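Local coordinates for protein pectate lyase II (Xanthomonas campestris pv. campestris, PDB 2QY1) that probably cleaves pectate, the de-esterified form of plant pectin, as a secreted polysaccharide lyase, at residues 106-120 with 149-161. The protein carries 2 engineered substitutions. Residues are numbered along the deposited sequence; the frame is centred on the assembly and turned at random.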
# COMPACT_ATOMS: atom_id res chain seq x y z
N LEU A 106 13.54 -4.56 -4.29
CA LEU A 106 14.89 -4.09 -3.98
C LEU A 106 15.29 -2.81 -4.72
O LEU A 106 16.33 -2.76 -5.39
CB LEU A 106 15.90 -5.22 -4.23
CG LEU A 106 15.80 -6.43 -3.30
CD1 LEU A 106 16.46 -7.65 -3.93
CD2 LEU A 106 16.41 -6.12 -1.93
N LEU A 107 14.46 -1.78 -4.57
CA LEU A 107 14.64 -0.53 -5.30
C LEU A 107 15.82 0.30 -4.80
O LEU A 107 16.14 0.30 -3.61
CB LEU A 107 13.36 0.32 -5.24
CG LEU A 107 12.07 -0.29 -5.78
CD1 LEU A 107 10.95 0.72 -5.64
CD2 LEU A 107 12.22 -0.72 -7.22
N GLN A 108 16.44 1.01 -5.74
CA GLN A 108 17.48 1.99 -5.46
C GLN A 108 16.85 3.26 -4.88
O GLN A 108 15.69 3.57 -5.17
CB GLN A 108 18.23 2.34 -6.75
CG GLN A 108 18.87 1.15 -7.47
CD GLN A 108 19.56 1.51 -8.78
OE1 GLN A 108 20.12 0.63 -9.45
NE2 GLN A 108 19.55 2.78 -9.15
N GLY A 109 17.62 4.00 -4.08
CA GLY A 109 17.20 5.33 -3.67
C GLY A 109 17.13 5.57 -2.18
O GLY A 109 17.11 6.72 -1.74
N GLY A 110 17.07 4.50 -1.40
CA GLY A 110 16.98 4.60 0.06
C GLY A 110 15.68 5.25 0.47
O GLY A 110 14.61 4.71 0.22
N GLU A 111 15.78 6.43 1.08
CA GLU A 111 14.59 7.20 1.45
C GLU A 111 13.73 7.56 0.23
O GLU A 111 12.53 7.80 0.35
CB GLU A 111 14.98 8.45 2.25
CG GLU A 111 13.87 8.95 3.15
CD GLU A 111 14.34 10.00 4.15
OE1 GLU A 111 15.48 10.49 4.05
OE2 GLU A 111 13.54 10.33 5.06
N ASP A 112 14.36 7.58 -0.94
CA ASP A 112 13.66 7.86 -2.20
C ASP A 112 13.18 6.60 -2.94
O ASP A 112 12.61 6.70 -4.03
CB ASP A 112 14.57 8.69 -3.12
CG ASP A 112 14.98 10.00 -2.48
OD1 ASP A 112 14.10 10.68 -1.90
OD2 ASP A 112 16.17 10.35 -2.55
N ALA A 113 13.39 5.44 -2.34
CA ALA A 113 13.03 4.16 -2.97
C ALA A 113 11.56 3.77 -2.74
O ALA A 113 11.27 2.70 -2.21
CB ALA A 113 13.97 3.05 -2.49
N ASP A 114 10.64 4.64 -3.14
CA ASP A 114 9.21 4.35 -2.98
C ASP A 114 8.74 3.42 -4.09
O ASP A 114 9.03 3.64 -5.27
CB ASP A 114 8.38 5.64 -2.97
CG ASP A 114 7.16 5.55 -2.06
OD1 ASP A 114 6.90 6.53 -1.33
OD2 ASP A 114 6.48 4.50 -2.05
N SER A 115 8.02 2.37 -3.70
CA SER A 115 7.55 1.34 -4.62
C SER A 115 6.31 1.80 -5.39
O SER A 115 6.33 1.89 -6.61
CB SER A 115 7.29 0.02 -3.89
OG SER A 115 8.50 -0.53 -3.38
N ILE A 116 5.25 2.08 -4.65
CA ILE A 116 4.03 2.63 -5.24
C ILE A 116 3.61 3.82 -4.38
O ILE A 116 3.27 3.66 -3.20
CB ILE A 116 2.90 1.57 -5.34
CG1 ILE A 116 3.32 0.42 -6.26
CG2 ILE A 116 1.59 2.21 -5.81
CD1 ILE A 116 2.43 -0.82 -6.19
N SER A 117 3.67 5.01 -4.96
CA SER A 117 3.40 6.24 -4.22
C SER A 117 2.33 7.08 -4.89
O SER A 117 2.42 7.38 -6.08
CB SER A 117 4.69 7.06 -4.06
OG SER A 117 4.42 8.31 -3.45
N LEU A 118 1.33 7.46 -4.10
CA LEU A 118 0.26 8.33 -4.55
C LEU A 118 0.35 9.63 -3.77
O LEU A 118 0.40 9.61 -2.54
CB LEU A 118 -1.10 7.66 -4.32
CG LEU A 118 -1.25 6.17 -4.65
CD1 LEU A 118 -2.63 5.65 -4.24
CD2 LEU A 118 -1.00 5.90 -6.14
N GLU A 119 0.37 10.77 -4.47
CA GLU A 119 0.57 12.04 -3.77
C GLU A 119 -0.18 13.23 -4.34
O GLU A 119 -0.08 13.54 -5.53
CB GLU A 119 2.07 12.36 -3.62
CG GLU A 119 2.96 11.80 -4.72
CD GLU A 119 4.43 11.84 -4.36
OE1 GLU A 119 4.91 12.93 -3.98
OE2 GLU A 119 5.09 10.79 -4.46
N GLY A 120 -0.92 13.90 -3.47
CA GLY A 120 -1.50 15.19 -3.79
C GLY A 120 -0.43 16.26 -3.77
O GLY A 120 0.60 16.11 -3.12
N ALA A 149 16.95 4.53 6.55
CA ALA A 149 16.41 4.47 5.19
C ALA A 149 17.24 3.65 4.20
O ALA A 149 17.76 4.19 3.22
CB ALA A 149 16.22 5.89 4.66
N SER A 150 17.34 2.34 4.44
CA SER A 150 17.97 1.44 3.47
C SER A 150 17.05 1.26 2.27
O SER A 150 17.50 1.05 1.14
CB SER A 150 18.31 0.09 4.11
OG SER A 150 19.25 0.24 5.15
N PHE A 151 15.74 1.32 2.54
CA PHE A 151 14.69 1.35 1.53
C PHE A 151 13.60 2.31 2.00
O PHE A 151 13.71 2.89 3.08
CB PHE A 151 14.15 -0.06 1.27
CG PHE A 151 15.19 -1.00 0.72
CD1 PHE A 151 15.42 -1.09 -0.65
CD2 PHE A 151 15.96 -1.78 1.59
CE1 PHE A 151 16.40 -1.95 -1.15
CE2 PHE A 151 16.94 -2.64 1.09
CZ PHE A 151 17.16 -2.73 -0.28
N ASP A 152 12.56 2.51 1.19
CA ASP A 152 11.47 3.44 1.55
C ASP A 152 10.11 2.73 1.59
O ASP A 152 10.04 1.55 1.94
CB ASP A 152 11.45 4.65 0.61
CG ASP A 152 10.31 5.62 0.90
OD1 ASP A 152 9.41 5.75 0.04
OD2 ASP A 152 10.29 6.26 1.98
N GLY A 153 9.05 3.45 1.24
CA GLY A 153 7.68 2.97 1.40
C GLY A 153 7.26 1.93 0.38
O GLY A 153 7.82 1.85 -0.71
N GLY A 154 6.28 1.11 0.76
CA GLY A 154 5.77 0.06 -0.11
C GLY A 154 4.61 0.57 -0.94
O GLY A 154 4.74 0.79 -2.15
N ILE A 155 3.47 0.77 -0.28
CA ILE A 155 2.28 1.28 -0.94
C ILE A 155 1.80 2.49 -0.16
O ILE A 155 1.10 2.36 0.85
CB ILE A 155 1.19 0.18 -1.08
CG1 ILE A 155 1.73 -1.00 -1.89
CG2 ILE A 155 -0.08 0.75 -1.73
CD1 ILE A 155 1.03 -2.31 -1.65
N ASP A 156 2.19 3.67 -0.63
CA ASP A 156 2.02 4.92 0.12
C ASP A 156 1.07 5.90 -0.53
O ASP A 156 0.95 5.95 -1.76
CB ASP A 156 3.38 5.62 0.29
CG ASP A 156 4.33 4.85 1.18
OD1 ASP A 156 3.91 3.88 1.85
OD2 ASP A 156 5.52 5.23 1.21
N MET A 157 0.39 6.69 0.30
CA MET A 157 -0.35 7.85 -0.17
C MET A 157 -0.30 8.99 0.86
O MET A 157 -0.18 8.76 2.06
CB MET A 157 -1.79 7.50 -0.57
CG MET A 157 -2.71 7.03 0.56
SD MET A 157 -4.16 6.15 -0.08
CE MET A 157 -3.47 4.53 -0.41
N LYS A 158 -0.36 10.22 0.36
CA LYS A 158 -0.25 11.40 1.22
C LYS A 158 -0.91 12.62 0.59
O LYS A 158 -1.21 12.64 -0.61
CB LYS A 158 1.23 11.70 1.52
CG LYS A 158 2.07 12.04 0.30
CD LYS A 158 3.49 12.41 0.69
CE LYS A 158 4.40 12.41 -0.53
NZ LYS A 158 5.84 12.38 -0.12
N LYS A 159 -1.13 13.64 1.42
CA LYS A 159 -1.60 14.96 0.96
C LYS A 159 -2.97 14.93 0.27
O LYS A 159 -3.21 15.68 -0.68
CB LYS A 159 -0.52 15.65 0.11
CG LYS A 159 0.76 15.98 0.88
CD LYS A 159 1.79 16.70 0.01
CE LYS A 159 2.62 15.72 -0.81
NZ LYS A 159 3.34 16.37 -1.95
N GLY A 160 -3.85 14.07 0.75
CA GLY A 160 -5.26 14.12 0.36
C GLY A 160 -5.70 13.23 -0.79
O GLY A 160 -6.76 13.46 -1.37
N VAL A 161 -4.89 12.23 -1.13
CA VAL A 161 -5.31 11.19 -2.06
C VAL A 161 -6.56 10.53 -1.47
O VAL A 161 -6.59 10.18 -0.29
CB VAL A 161 -4.21 10.13 -2.28
CG1 VAL A 161 -4.69 9.03 -3.22
CG2 VAL A 161 -2.95 10.78 -2.84
O HOH W 1 17.25 1.70 -1.67
O HOH W 2 18.72 6.66 2.22
O HOH W 3 10.30 8.76 -0.82
O HOH W 4 11.87 0.45 -1.27
O HOH W 5 6.35 7.67 0.93
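Ile116 to Glu119 pair in parallel with Ile155 to Lys158, rung upon rung, as neighbouring coils do in the right-handed parallel beta-helix of polysaccharide lyase family 1. The backbone ladder opens just before the strands, where Ser115 N bonds to Gly153 O and Ile116 N to Gly154 O. Two later bonds, Asp156 N to Ile116 O and Gly120 N to Lys158 O, are nearly straight at the hydrogen (174°). On its other side, strand 116-119 is paired with strand 87-91.

Apolar side chains line the inner face. Leu118 and Met157 lie side by side with their CB atoms 3.8 Å apart, and Val161 crosses Leu118 at about a right angle; Ile116 and Ile155 continue the row into the interior, meeting strands 129-137 and 164-174 respectively. In the loops before the strands, Leu106 CD2 packs 3.8 Å from Phe151 CZ.

Polar groups occupy the outer face. Ser117 OG donates to Glu119 OE2 from above the carboxylate plane (2.8 Å), and Arg89 forms a salt bridge with the same oxygen. The extended Lys158 runs alongside Glu119, its NZ stopping 4.0 Å from OE1, whereas Lys159 bends at chi3 (-84°) to give a weak bond from NZ to Gly120 O. In the loops, the Phe151 ring edge meets Leu107 O, and a water donates to Leu107 O and Ser150 O and accepts from Gly110 N.

Just before the strands Asp114 and Asp152 converge with Asp156, which lies on the face of Ser117 and Glu119. Asp114 OD1 comes within 3.0 Å of Asp152 OD1 and 3.2 Å of Asp156 OD2, doubtful values because Asp114 has two conformers. Asp156 turns OD1 to Leu179 N, while a water lies 2.6 Å from both its OD2 and Asp114 OD1. Three gathered carboxylates recall the calcium site of related pectate lyases, consistent with a place prepared for a cation between stacked coils.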